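Local atomic coordinates of threonine phosphate decarboxylase-like enzyme (Sulfurospirillum multivorans, PDB entry 6OUX), a protein that catalyses the pyridoxal phosphate-dependent decarboxylation of L-serine O-phosphate to ethanolamine O-phosphate, a linker precursor in norcobamide biosynthesis. Residues Gln118-Lys123 with Val202-Ile207; Glu93-Lys98 with Leu253-Met258; Ile43-Cys48 with Arg375-Cys380; Ile343-Val348 with Lys386-Asp391. One frame throughout, in Å; residues are numbered along the deposited sequence.

In the fold
The four contacts illustrate how a class-II aminotransferase-family chain is knit together at its two sheets. Contacts 1 and 2 share the seven-stranded sheet, with centres about 20 Å apart. Contacts 3 and 4 lie on the other side of the chain's centre, beside the five-stranded sheet; their centres are about 14 Å apart, both use helix 375-388, and they touch where Ile43 CD1 meets Leu347 CD2 at 3.5 Å. Along the chain, contact 3 joins residues 43-48 to 375-380 and so spans contacts 1 and 2, while its segments interleave with those of contact 4. An early segment and the C-terminal part thus build one region, whose strands carry Arg355 and Arg369, probable O-phospho-L-serine-binding residues.

Contact 1 (Gln118-Lys123 with Val202-Ile207); sequences QEEVQK and VPRIII
Arg204 sends its side chain from the start of strand 204-208 to Glu120 and Val121, which belong to the loop leading into strand 123-128. The meeting is mostly one of van der Waals contact. Terminal nitrogen Arg204 NH2 lies 3.7 Å from Glu120 O, which stands oblique to the guanidinium, and 3.9 Å from Glu120 CB. Val121 adds its methyl CG2 at 4.3 Å from Arg204 NE, also obliquely. The arginine chain turns at chi3 (-71°), swinging the flat group off the line of its methylenes. Pro203 CB, from the residue just before the strand, rests 3.7 Å above one face of the Arg204 guanidinium, offset toward the rim.

The polar part is looser. Glu120 OE1 stands 4.3 Å from Arg204 NH1, well out of the guanidinium plane, and no N-H is aimed at it; the opposite charges may still attract weakly. The firm partners of Arg204 lie elsewhere: NH2 makes a salt bridge with Asp172, and NE is hydrogen-bonded to Thr173. A leucine in place of Arg204 would probably leave Asp172 without this counter-charge and Thr173 without its N-H donor, and Glu120 CB with less to pack against.

On the loop side, a type I beta turn from Gln118 to Val121 is closed by Val121 N donating to Gln118 O at 3.2 Å. The contact packs this connection between helix 108-116 and strand 123-128 against an end of the parallel part of the seven-stranded sheet, where strand 173-177 runs between strands 123-128 and 204-208.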
loop_
_atom_site.group_PDB
_atom_site.type_symbol
_atom_site.label_atom_id
_atom_site.label_comp_id
_atom_site.label_asym_id
_atom_site.label_seq_id
_atom_site.Cartn_x
_atom_site.Cartn_y
_atom_site.Cartn_z
ATOM N N GLN A 118 7.358 12.829 11.792
ATOM C CA GLN A 118 6.593 13.179 12.978
ATOM C C GLN A 118 7.196 14.477 13.515
ATOM O O GLN A 118 8.396 14.764 13.297
ATOM C CB GLN A 118 6.630 12.046 14.017
ATOM C CG GLN A 118 6.210 10.670 13.482
ATOM C CD GLN A 118 4.753 10.602 12.998
ATOM O OE1 GLN A 118 4.431 10.609 11.766
ATOM N NE2 GLN A 118 3.864 10.512 13.959
ATOM N N GLU A 119 6.388 15.276 14.218
ATOM C CA GLU A 119 6.889 16.584 14.675
ATOM C C GLU A 119 7.945 16.538 15.782
ATOM O O GLU A 119 8.775 17.433 15.889
ATOM C CB GLU A 119 5.742 17.555 14.988
ATOM C CG GLU A 119 4.880 17.220 16.190
ATOM C CD GLU A 119 3.703 18.190 16.323
ATOM O OE1 GLU A 119 3.674 19.217 15.583
ATOM O OE2 GLU A 119 2.806 17.918 17.161
ATOM N N GLU A 120 8.001 15.474 16.566
ATOM C CA GLU A 120 9.085 15.362 17.565
ATOM C C GLU A 120 10.449 15.285 16.919
ATOM O O GLU A 120 11.439 15.557 17.561
ATOM C CB GLU A 120 8.981 14.115 18.459
ATOM C CG GLU A 120 7.584 13.720 18.870
ATOM C CD GLU A 120 6.929 12.878 17.797
ATOM O OE1 GLU A 120 7.414 11.714 17.574
ATOM O OE2 GLU A 120 5.963 13.419 17.186
ATOM N N VAL A 121 10.507 14.842 15.656
ATOM C CA VAL A 121 11.765 14.643 14.973
ATOM C C VAL A 121 12.304 15.995 14.467
ATOM O O VAL A 121 11.865 16.508 13.460
ATOM C CB VAL A 121 11.603 13.637 13.802
ATOM C CG1 VAL A 121 12.962 13.382 13.119
ATOM C CG2 VAL A 121 10.960 12.374 14.281
ATOM N N GLN A 122 13.280 16.549 15.170
ATOM C CA GLN A 122 13.834 17.874 14.862
ATOM C C GLN A 122 15.343 17.901 14.575
ATOM O O GLN A 122 15.859 18.865 14.011
ATOM C CB GLN A 122 13.580 18.797 16.058
ATOM C CG GLN A 122 12.119 19.116 16.267
ATOM C CD GLN A 122 11.502 19.831 15.069
ATOM O OE1 GLN A 122 10.373 19.523 14.665
ATOM N NE2 GLN A 122 12.234 20.793 14.489
ATOM N N LYS A 123 16.061 16.863 14.966
ATOM C CA LYS A 123 17.417 16.704 14.466
ATOM C C LYS A 123 17.616 15.225 14.311
ATOM O O LYS A 123 17.388 14.501 15.256
ATOM C CB LYS A 123 18.410 17.277 15.408
ATOM C CG LYS A 123 19.820 17.275 14.966
ATOM C CD LYS A 123 20.655 18.172 15.898
ATOM C CE LYS A 123 22.026 18.381 15.317
ATOM N NZ LYS A 123 22.942 19.133 16.215
ATOM N N VAL A 202 19.671 8.910 23.594
ATOM C CA VAL A 202 18.958 9.310 22.385
ATOM C C VAL A 202 17.463 8.853 22.469
ATOM O O VAL A 202 17.180 7.686 22.776
ATOM C CB VAL A 202 19.667 8.698 21.102
ATOM C CG1 VAL A 202 18.909 9.066 19.851
ATOM C CG2 VAL A 202 21.132 9.108 21.044
ATOM N N PRO A 203 16.501 9.737 22.112
ATOM C CA PRO A 203 15.118 9.374 22.139
ATOM C C PRO A 203 14.719 8.166 21.223
ATOM O O PRO A 203 13.982 7.257 21.635
ATOM C CB PRO A 203 14.447 10.659 21.703
ATOM C CG PRO A 203 15.332 11.739 22.272
ATOM C CD PRO A 203 16.658 11.188 21.911
ATOM N N ARG A 204 15.240 8.138 20.005
ATOM C CA ARG A 204 14.827 7.146 19.005
ATOM C C ARG A 204 16.031 6.672 18.248
ATOM O O ARG A 204 16.696 7.487 17.600
ATOM C CB ARG A 204 13.806 7.772 18.003
ATOM C CG ARG A 204 12.389 7.991 18.579
ATOM C CD ARG A 204 11.597 8.907 17.677
ATOM N NE ARG A 204 12.126 10.238 17.799
ATOM C CZ ARG A 204 11.813 11.067 18.810
ATOM N NH1 ARG A 204 10.962 10.704 19.769
ATOM N NH2 ARG A 204 12.360 12.271 18.880
ATOM N N ILE A 205 16.301 5.359 18.319
ATOM C CA ILE A 205 17.342 4.752 17.548
ATOM C C ILE A 205 16.637 3.729 16.657
ATOM O O ILE A 205 16.175 2.678 17.156
ATOM C CB ILE A 205 18.426 4.065 18.429
ATOM C CG1 ILE A 205 19.099 5.126 19.329
ATOM C CG2 ILE A 205 19.386 3.339 17.492
ATOM C CD1 ILE A 205 20.152 4.579 20.239
ATOM N N ILE A 206 16.527 4.096 15.381
ATOM C CA ILE A 206 15.833 3.336 14.367
ATOM C C ILE A 206 16.823 2.455 13.693
ATOM O O ILE A 206 17.859 2.934 13.210
ATOM C CB ILE A 206 15.215 4.235 13.285
ATOM C CG1 ILE A 206 14.078 5.060 13.905
ATOM C CG2 ILE A 206 14.730 3.375 12.130
ATOM C CD1 ILE A 206 13.735 6.286 13.109
ATOM N N ILE A 207 16.558 1.155 13.707
ATOM C CA ILE A 207 17.489 0.197 13.105
ATOM C C ILE A 207 16.738 -0.558 12.039
ATOM O O ILE A 207 15.822 -1.359 12.347
ATOM C CB ILE A 207 18.046 -0.817 14.145
ATOM C CG1 ILE A 207 18.677 -0.094 15.333
ATOM C CG2 ILE A 207 19.039 -1.721 13.457
ATOM C CD1 ILE A 207 19.156 -0.946 16.505
#

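Contact 2 (Glu93-Lys98 with Leu253-Met258)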
loop_
_atom_site.group_PDB
_atom_site.type_symbol
_atom_site.label_atom_id
_atom_site.label_comp_id
_atom_site.label_asym_id
_atom_site.label_seq_id
_atom_site.Cartn_x
_atom_site.Cartn_y
_atom_site.Cartn_z
ATOM N N GLU A 93 3.107 -14.266 17.444
ATOM C CA GLU A 93 3.514 -15.653 17.494
ATOM C C GLU A 93 4.985 -15.797 17.110
ATOM O O GLU A 93 5.842 -16.057 17.986
ATOM C CB GLU A 93 2.611 -16.455 16.533
ATOM C CG GLU A 93 3.039 -17.887 16.218
ATOM C CD GLU A 93 2.168 -18.497 15.134
ATOM O OE1 GLU A 93 1.159 -19.167 15.479
ATOM O OE2 GLU A 93 2.483 -18.277 13.934
ATOM N N SER A 94 5.296 -15.573 15.830
ATOM C CA SER A 94 6.643 -15.872 15.347
ATOM C C SER A 94 7.699 -14.866 15.742
ATOM O O SER A 94 8.863 -15.230 15.779
ATOM C CB SER A 94 6.668 -16.089 13.849
ATOM O OG SER A 94 6.233 -14.953 13.174
ATOM N N LEU A 95 7.323 -13.620 16.015
ATOM C CA LEU A 95 8.294 -12.633 16.487
ATOM C C LEU A 95 8.614 -12.721 18.000
ATOM O O LEU A 95 9.705 -12.311 18.397
ATOM C CB LEU A 95 7.896 -11.219 16.127
ATOM C CG LEU A 95 8.295 -10.590 14.788
ATOM C CD1 LEU A 95 8.078 -11.452 13.571
ATOM C CD2 LEU A 95 7.521 -9.302 14.605
ATOM N N HIS A 96 7.673 -13.213 18.816
ATOM C CA HIS A 96 7.841 -13.367 20.287
ATOM C C HIS A 96 7.857 -12.003 20.902
ATOM O O HIS A 96 8.758 -11.632 21.674
ATOM C CB HIS A 96 9.102 -14.178 20.685
ATOM C CG HIS A 96 9.132 -15.536 20.062
ATOM N ND1 HIS A 96 10.173 -15.986 19.280
ATOM C CD2 HIS A 96 8.181 -16.496 20.008
ATOM C CE1 HIS A 96 9.885 -17.186 18.816
ATOM N NE2 HIS A 96 8.679 -17.518 19.242
ATOM N N VAL A 97 6.852 -11.238 20.522
ATOM C CA VAL A 97 6.740 -9.889 20.970
ATOM C C VAL A 97 5.276 -9.630 21.160
ATOM O O VAL A 97 4.445 -10.170 20.448
ATOM C CB VAL A 97 7.290 -8.885 19.924
ATOM C CG1 VAL A 97 7.163 -7.490 20.435
ATOM C CG2 VAL A 97 8.764 -9.137 19.582
ATOM N N LYS A 98 4.973 -8.746 22.089
ATOM C CA LYS A 98 3.657 -8.240 22.301
ATOM C C LYS A 98 3.031 -7.694 21.003
ATOM O O LYS A 98 3.634 -6.883 20.333
ATOM C CB LYS A 98 3.795 -7.154 23.348
ATOM C CG LYS A 98 2.569 -6.299 23.627
ATOM C CD LYS A 98 2.846 -5.434 24.868
ATOM C CE LYS A 98 1.817 -4.349 25.062
ATOM N NZ LYS A 98 0.490 -5.015 25.058
ATOM N N LEU A 253 5.520 -5.479 1.829
ATOM C CA LEU A 253 5.275 -5.653 3.256
ATOM C C LEU A 253 6.493 -5.390 4.092
ATOM O O LEU A 253 7.567 -5.832 3.770
ATOM C CB LEU A 253 4.930 -7.093 3.563
ATOM C CG LEU A 253 3.626 -7.617 3.030
ATOM C CD1 LEU A 253 3.612 -9.120 3.207
ATOM C CD2 LEU A 253 2.464 -6.966 3.742
ATOM N N GLY A 254 6.307 -4.715 5.209
ATOM C CA GLY A 254 7.391 -4.573 6.161
ATOM C C GLY A 254 6.777 -4.372 7.507
ATOM O O GLY A 254 5.543 -4.082 7.609
ATOM N N TYR A 255 7.588 -4.523 8.541
ATOM C CA TYR A 255 7.069 -4.247 9.895
ATOM C C TYR A 255 8.067 -3.412 10.697
ATOM O O TYR A 255 9.218 -3.227 10.294
ATOM C CB TYR A 255 6.674 -5.535 10.631
ATOM C CG TYR A 255 7.879 -6.388 11.108
ATOM C CD1 TYR A 255 8.484 -7.298 10.280
ATOM C CD2 TYR A 255 8.386 -6.240 12.360
ATOM C CE1 TYR A 255 9.560 -8.083 10.712
ATOM C CE2 TYR A 255 9.474 -6.988 12.797
ATOM C CZ TYR A 255 10.055 -7.878 11.967
ATOM O OH TYR A 255 11.105 -8.571 12.409
ATOM N N ALA A 256 7.587 -2.867 11.793
ATOM C CA ALA A 256 8.405 -2.213 12.810
ATOM C C ALA A 256 7.996 -2.677 14.187
ATOM O O ALA A 256 6.808 -2.983 14.421
ATOM C CB ALA A 256 8.265 -0.715 12.742
ATOM N N LEU A 257 8.967 -2.700 15.095
ATOM C CA LEU A 257 8.754 -2.908 16.552
ATOM C C LEU A 257 9.035 -1.551 17.219
ATOM O O LEU A 257 10.101 -0.955 17.026
ATOM C CB LEU A 257 9.720 -3.947 17.098
ATOM C CG LEU A 257 9.751 -5.304 16.372
ATOM C CD1 LEU A 257 10.726 -6.273 17.023
ATOM C CD2 LEU A 257 8.400 -5.971 16.270
ATOM N N MET A 258 8.056 -1.054 17.946
ATOM C CA MET A 258 8.154 0.246 18.550
ATOM C C MET A 258 7.213 0.364 19.737
ATOM O O MET A 258 6.454 -0.546 20.056
ATOM C CB MET A 258 7.928 1.365 17.511
ATOM C CG MET A 258 6.573 1.423 16.833
ATOM S SD MET A 258 6.382 2.776 15.572
ATOM C CE MET A 258 6.517 1.971 14.194
#
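Leu95 and Val97 meet Tyr255 and Leu257 in a wholly apolar contact. Methyl CD2 of Leu95 does most of the touching: it reaches Tyr255 CE2 at 3.5 Å and Leu257 CD2 at 3.8 Å, and so sits against the ring and the neighbouring branched chain together. Leu95 and Tyr255 extend from opposite directions, and the methyl comes to the ring obliquely, centred on CE2 with Tyr255 CD2 and CZ a little farther off. Val97 supplies a second, slacker touch, its CG2 lying 4.3 Å from Leu257 CD1.

Within the strand, Leu257 CG also lies at the edge of the Tyr255 ring, in its plane. The tyrosine's first torsion (chi1 73°) places CG between the backbone N and the carbonyl carbon, which carries the ring to the flank of Leu257. With alanine in place of Tyr255, Leu95 CD2 would be likely to lose its ring partner, leaving a gap beside it and beside Leu257.

The segments join the end of helix 84-95, where His96 leaves the helix with positive phi, to strand 254-257 of the seven-stranded sheet. Tyr255 and Leu257 lie on the strand face toward the helix, whereas Ala256 points away. Strands 102-105 and 236-241 flank strand 254-257, Ile102 touches both Leu95 and Leu257, and helix 227-232 packs on Val97 and Leu257 through Thr227 and Phe230.

Contact 3 (Ile43-Cys48 with Arg375-Cys380); sequences IKIDAC and REENNC
Ile45, on the short edge strand 45-46 of the five-stranded sheet, packs against Glu377 and Cys380 of helix 375-388, a strand-on-helix contact between an early part of the chain and its last helix. The isoleucine presents its longer branch. CD1 reaches Cys380 CB at 3.7 Å and the backbone oxygen of Glu377 at 3.9 Å, so the methyl bridges Glu377 and Cys380, which both point toward the strand from positions about one turn apart on the helix.

The glutamate is used mainly for its hydrocarbon part. Extended beyond CG (chi2 -178°), it slides past Ile45 in the opposite direction, with CG 3.9 Å from Ile45 CG1; its carboxylate oxygen OE1 is likewise 3.9 Å from Ile45 CG1. These are packing contacts, and they leave the carboxylate at the border of the apolar patch, near the backbone of Lys44.

Two backbone bonds of Ile45, to Gly351 and Tyr353, hold the strand beside strand 352-356, and its side chain also touches Ile352 there. Arg355, farther along that strand, probably binds O-phospho-L-serine, its side chain about 12 Å from that of Ile45. Cys48 O accepts a hydrogen bond from Arg369, another probable substrate-binding arginine, which links the end of the segment to that site. Asp46, two residues before Cys48, forms an Asx turn, its OD1 accepting from Cys48 N at 2.9 Å with an N-H...acceptor angle of 160°.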
loop_
_atom_site.group_PDB
_atom_site.type_symbol
_atom_site.label_atom_id
_atom_site.label_comp_id
_atom_site.label_asym_id
_atom_site.label_seq_id
_atom_site.Cartn_x
_atom_site.Cartn_y
_atom_site.Cartn_z
ATOM N N ILE A 43 16.386 -8.221 -21.511
ATOM C CA ILE A 43 17.027 -8.336 -20.212
ATOM C C ILE A 43 16.923 -9.804 -19.799
ATOM O O ILE A 43 15.841 -10.288 -19.583
ATOM C CB ILE A 43 16.363 -7.488 -19.116
ATOM C CG1 ILE A 43 16.164 -6.049 -19.566
ATOM C CG2 ILE A 43 17.205 -7.588 -17.831
ATOM C CD1 ILE A 43 17.435 -5.326 -19.886
ATOM N N LYS A 44 18.039 -10.501 -19.692
ATOM C CA LYS A 44 18.007 -11.921 -19.261
ATOM C C LYS A 44 18.217 -12.130 -17.746
ATOM O O LYS A 44 17.675 -13.085 -17.167
ATOM C CB LYS A 44 19.081 -12.727 -20.024
ATOM C CG LYS A 44 18.838 -12.861 -21.527
ATOM C CD LYS A 44 20.138 -13.219 -22.265
ATOM C CE LYS A 44 19.955 -14.295 -23.312
ATOM N NZ LYS A 44 21.215 -14.435 -24.102
ATOM N N ILE A 45 19.071 -11.285 -17.134
ATOM C CA ILE A 45 19.337 -11.350 -15.697
ATOM C C ILE A 45 19.165 -9.946 -15.156
ATOM O O ILE A 45 19.926 -9.040 -15.538
ATOM C CB ILE A 45 20.767 -11.871 -15.396
ATOM C CG1 ILE A 45 20.928 -13.293 -15.917
ATOM C CG2 ILE A 45 21.047 -11.814 -13.890
ATOM C CD1 ILE A 45 22.371 -13.750 -15.891
ATOM N N ASP A 46 18.207 -9.768 -14.253
ATOM C CA ASP A 46 18.066 -8.484 -13.592
ATOM C C ASP A 46 18.762 -8.632 -12.266
ATOM O O ASP A 46 18.246 -9.282 -11.338
ATOM C CB ASP A 46 16.577 -8.109 -13.423
ATOM C CG ASP A 46 16.368 -6.781 -12.690
ATOM O OD1 ASP A 46 17.329 -6.100 -12.175
ATOM O OD2 ASP A 46 15.174 -6.390 -12.657
ATOM N N ALA A 47 19.930 -8.032 -12.135
ATOM C CA ALA A 47 20.592 -8.015 -10.808
ATOM C C ALA A 47 20.566 -6.632 -10.115
ATOM O O ALA A 47 21.464 -6.306 -9.360
ATOM C CB ALA A 47 22.008 -8.558 -10.930
ATOM N N CYS A 48 19.506 -5.857 -10.326
ATOM C CA CYS A 48 19.319 -4.592 -9.657
ATOM C C CYS A 48 18.498 -4.688 -8.398
ATOM O O CYS A 48 18.858 -4.115 -7.373
ATOM C CB CYS A 48 18.574 -3.605 -10.555
ATOM S SG CYS A 48 19.544 -2.920 -11.876
ATOM N N ARG A 375 22.847 -19.610 -8.603
ATOM C CA ARG A 375 24.194 -20.017 -8.971
ATOM C C ARG A 375 24.460 -19.844 -10.450
ATOM O O ARG A 375 25.528 -19.372 -10.801
ATOM C CB ARG A 375 24.579 -21.438 -8.483
ATOM C CG ARG A 375 26.085 -21.750 -8.668
ATOM C CD ARG A 375 26.488 -23.198 -8.423
ATOM N NE ARG A 375 26.214 -23.569 -7.040
ATOM C CZ ARG A 375 25.378 -24.540 -6.646
ATOM N NH1 ARG A 375 24.730 -25.316 -7.530
ATOM N NH2 ARG A 375 25.182 -24.733 -5.353
ATOM N N GLU A 376 23.505 -20.242 -11.306
ATOM C CA GLU A 376 23.684 -20.147 -12.755
ATOM C C GLU A 376 23.814 -18.689 -13.206
ATOM O O GLU A 376 24.681 -18.336 -13.992
ATOM C CB GLU A 376 22.504 -20.807 -13.494
ATOM C CG GLU A 376 22.918 -22.059 -14.267
ATOM C CD GLU A 376 21.764 -23.043 -14.419
ATOM O OE1 GLU A 376 21.265 -23.210 -15.568
ATOM O OE2 GLU A 376 21.366 -23.642 -13.375
ATOM N N GLU A 377 22.948 -17.849 -12.661
ATOM C CA GLU A 377 22.971 -16.443 -12.997
ATOM C C GLU A 377 24.253 -15.790 -12.481
ATOM O O GLU A 377 24.858 -14.973 -13.202
ATOM C CB GLU A 377 21.706 -15.763 -12.499
ATOM C CG GLU A 377 20.479 -16.205 -13.290
ATOM C CD GLU A 377 19.219 -15.528 -12.866
ATOM O OE1 GLU A 377 18.375 -15.238 -13.691
ATOM O OE2 GLU A 377 19.022 -15.369 -11.676
ATOM N N ASN A 378 24.685 -16.104 -11.267
ATOM C CA ASN A 378 25.919 -15.545 -10.764
ATOM C C ASN A 378 27.071 -15.905 -11.660
ATOM O O ASN A 378 27.913 -15.066 -11.909
ATOM C CB ASN A 378 26.217 -15.940 -9.310
ATOM C CG ASN A 378 25.207 -15.304 -8.315
ATOM O OD1 ASN A 378 24.538 -14.333 -8.660
ATOM N ND2 ASN A 378 25.020 -15.915 -7.189
ATOM N N ASN A 379 27.103 -17.144 -12.176
ATOM C CA ASN A 379 28.227 -17.560 -13.010
ATOM C C ASN A 379 28.277 -16.685 -14.260
ATOM O O ASN A 379 29.355 -16.241 -14.647
ATOM C CB ASN A 379 28.090 -19.057 -13.339
ATOM C CG ASN A 379 29.342 -19.650 -13.966
ATOM O OD1 ASN A 379 30.441 -19.601 -13.397
ATOM N ND2 ASN A 379 29.179 -20.249 -15.167
ATOM N N CYS A 380 27.114 -16.422 -14.859
ATOM C CA CYS A 380 26.999 -15.571 -16.036
ATOM C C CYS A 380 27.506 -14.134 -15.770
ATOM O O CYS A 380 28.214 -13.523 -16.564
ATOM C CB CYS A 380 25.531 -15.489 -16.511
ATOM S SG CYS A 380 24.902 -17.050 -17.223
#

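Contact 4 (Ile343-Val348 with Lys386-Asp391); sequences ISALLV and KSILKD
Ile388 inserts its CD1 methyl between Ala345 and Leu346, packing the end of the C-terminal helix 375-388 on helix 339-350 at the side of the five-stranded sheet. In the first shell, CD1 of Ile388 is 3.6 Å from Ala345 CB and 3.7 Å from Leu346 CD2. It also lies 3.6 Å from Leu346 N, so it rests on the helix backbone too. With Ile388 CG1 anti to the carbonyl carbon (chi1 -66°), a nearly extended chi2 carries CD1 out to both residues. Leu346 and Ile388 cross at about a right angle, while Ile388 CG2 comes up to the same Ala345 methyl from the other branch. The small alanine is consistent with the close approach here, the CA atoms of Ala345 and Ile388 lying 7.0 Å apart.

Farther out, Phe341 and Tyr350 also touch Ile388, and Tyr350 OH is hydrogen-bonded to Ser387 OG, a polar clasp beside the apolar one. Leu346 also touches Val354 of strand 352-356, so this one side chain joins the strand and the last helix. Immediately after Ile388 the helix ends, Leu389 being the first residue to leave helical angles; a weak bond from Lys390 N to Ser387 O, 3.4 Å, marks the turn away.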
loop_
_atom_site.group_PDB
_atom_site.type_symbol
_atom_site.label_atom_id
_atom_site.label_comp_id
_atom_site.label_asym_id
_atom_site.label_seq_id
_atom_site.Cartn_x
_atom_site.Cartn_y
_atom_site.Cartn_z
ATOM N N ILE A 343 28.038 -1.043 -17.314
ATOM C CA ILE A 343 26.574 -1.243 -17.359
ATOM C C ILE A 343 25.993 -1.433 -18.771
ATOM O O ILE A 343 25.187 -2.336 -19.008
ATOM C CB ILE A 343 25.868 -0.159 -16.566
ATOM C CG1 ILE A 343 26.243 -0.296 -15.098
ATOM C CG2 ILE A 343 24.343 -0.176 -16.751
ATOM C CD1 ILE A 343 26.052 1.001 -14.265
ATOM N N SER A 344 26.482 -0.644 -19.730
ATOM C CA SER A 344 26.072 -0.770 -21.106
ATOM C C SER A 344 26.560 -2.067 -21.756
ATOM O O SER A 344 25.822 -2.709 -22.484
ATOM C CB SER A 344 26.543 0.455 -21.888
ATOM O OG SER A 344 25.924 1.602 -21.400
ATOM N N ALA A 345 27.783 -2.466 -21.489
ATOM C CA ALA A 345 28.264 -3.703 -22.067
ATOM C C ALA A 345 27.542 -4.913 -21.498
ATOM O O ALA A 345 27.225 -5.857 -22.256
ATOM C CB ALA A 345 29.771 -3.849 -21.878
ATOM N N LEU A 346 27.264 -4.899 -20.185
ATOM C CA LEU A 346 26.490 -5.964 -19.570
ATOM C C LEU A 346 25.118 -6.074 -20.206
ATOM O O LEU A 346 24.633 -7.193 -20.446
ATOM C CB LEU A 346 26.346 -5.744 -18.052
ATOM C CG LEU A 346 27.628 -6.021 -17.248
ATOM C CD1 LEU A 346 27.597 -5.357 -15.888
ATOM C CD2 LEU A 346 27.855 -7.519 -17.122
ATOM N N LEU A 347 24.452 -4.950 -20.425
ATOM C CA LEU A 347 23.097 -4.990 -21.029
ATOM C C LEU A 347 23.185 -5.528 -22.494
ATOM O O LEU A 347 22.546 -6.539 -22.873
ATOM C CB LEU A 347 22.445 -3.599 -21.010
ATOM C CG LEU A 347 21.874 -3.241 -19.636
ATOM C CD1 LEU A 347 21.450 -1.775 -19.580
ATOM C CD2 LEU A 347 20.723 -4.176 -19.290
ATOM N N VAL A 348 24.023 -4.872 -23.281
ATOM C CA VAL A 348 23.991 -5.076 -24.735
ATOM C C VAL A 348 24.524 -6.471 -25.061
ATOM O O VAL A 348 23.982 -7.187 -25.874
ATOM C CB VAL A 348 24.782 -3.931 -25.452
ATOM C CG1 VAL A 348 25.092 -4.232 -26.918
ATOM C CG2 VAL A 348 24.011 -2.633 -25.385
ATOM N N LYS A 386 34.309 -10.568 -16.327
ATOM C CA LYS A 386 35.735 -10.875 -16.544
ATOM C C LYS A 386 36.145 -10.478 -17.990
ATOM O O LYS A 386 37.184 -9.904 -18.224
ATOM C CB LYS A 386 36.058 -12.359 -16.297
ATOM C CG LYS A 386 36.526 -12.648 -14.898
ATOM C CD LYS A 386 37.149 -14.027 -14.823
ATOM C CE LYS A 386 37.375 -14.498 -13.387
ATOM N NZ LYS A 386 36.784 -15.864 -13.307
ATOM N N SER A 387 35.268 -10.787 -18.912
ATOM C CA SER A 387 35.425 -10.497 -20.296
ATOM C C SER A 387 35.395 -8.989 -20.595
ATOM O O SER A 387 36.273 -8.496 -21.284
ATOM C CB SER A 387 34.330 -11.207 -21.086
ATOM O OG SER A 387 34.034 -10.490 -22.275
ATOM N N ILE A 388 34.386 -8.288 -20.076
ATOM C CA ILE A 388 34.277 -6.839 -20.192
ATOM C C ILE A 388 35.445 -6.106 -19.571
ATOM O O ILE A 388 35.863 -5.084 -20.107
ATOM C CB ILE A 388 32.964 -6.296 -19.562
ATOM C CG1 ILE A 388 31.753 -6.790 -20.357
ATOM C CG2 ILE A 388 32.993 -4.792 -19.528
ATOM C CD1 ILE A 388 30.411 -6.630 -19.672
ATOM N N LEU A 389 35.979 -6.602 -18.459
ATOM C CA LEU A 389 37.077 -5.925 -17.780
ATOM C C LEU A 389 38.483 -6.452 -18.115
ATOM O O LEU A 389 39.466 -6.069 -17.447
ATOM C CB LEU A 389 36.869 -5.980 -16.249
ATOM C CG LEU A 389 35.565 -5.328 -15.738
ATOM C CD1 LEU A 389 35.398 -5.487 -14.234
ATOM C CD2 LEU A 389 35.597 -3.829 -16.087
ATOM N N LYS A 390 38.574 -7.357 -19.076
ATOM C CA LYS A 390 39.872 -7.845 -19.527
ATOM C C LYS A 390 40.636 -6.630 -20.089
ATOM O O LYS A 390 40.048 -5.858 -20.849
ATOM C CB LYS A 390 39.650 -8.868 -20.630
ATOM C CG LYS A 390 40.715 -9.934 -20.772
ATOM C CD LYS A 390 40.400 -10.812 -21.970
ATOM C CE LYS A 390 41.463 -11.884 -22.172
ATOM N NZ LYS A 390 41.038 -12.765 -23.291
ATOM N N ASP A 391 41.902 -6.413 -19.737
ATOM C CA ASP A 391 42.617 -5.274 -20.390
ATOM C C ASP A 391 42.588 -5.350 -21.948
ATOM O O ASP A 391 42.032 -4.449 -22.555
ATOM C CB ASP A 391 43.996 -4.927 -19.773
ATOM C CG ASP A 391 44.055 -3.456 -19.264
ATOM O OD1 ASP A 391 42.982 -2.790 -19.208
ATOM O OD2 ASP A 391 45.166 -2.958 -18.956
#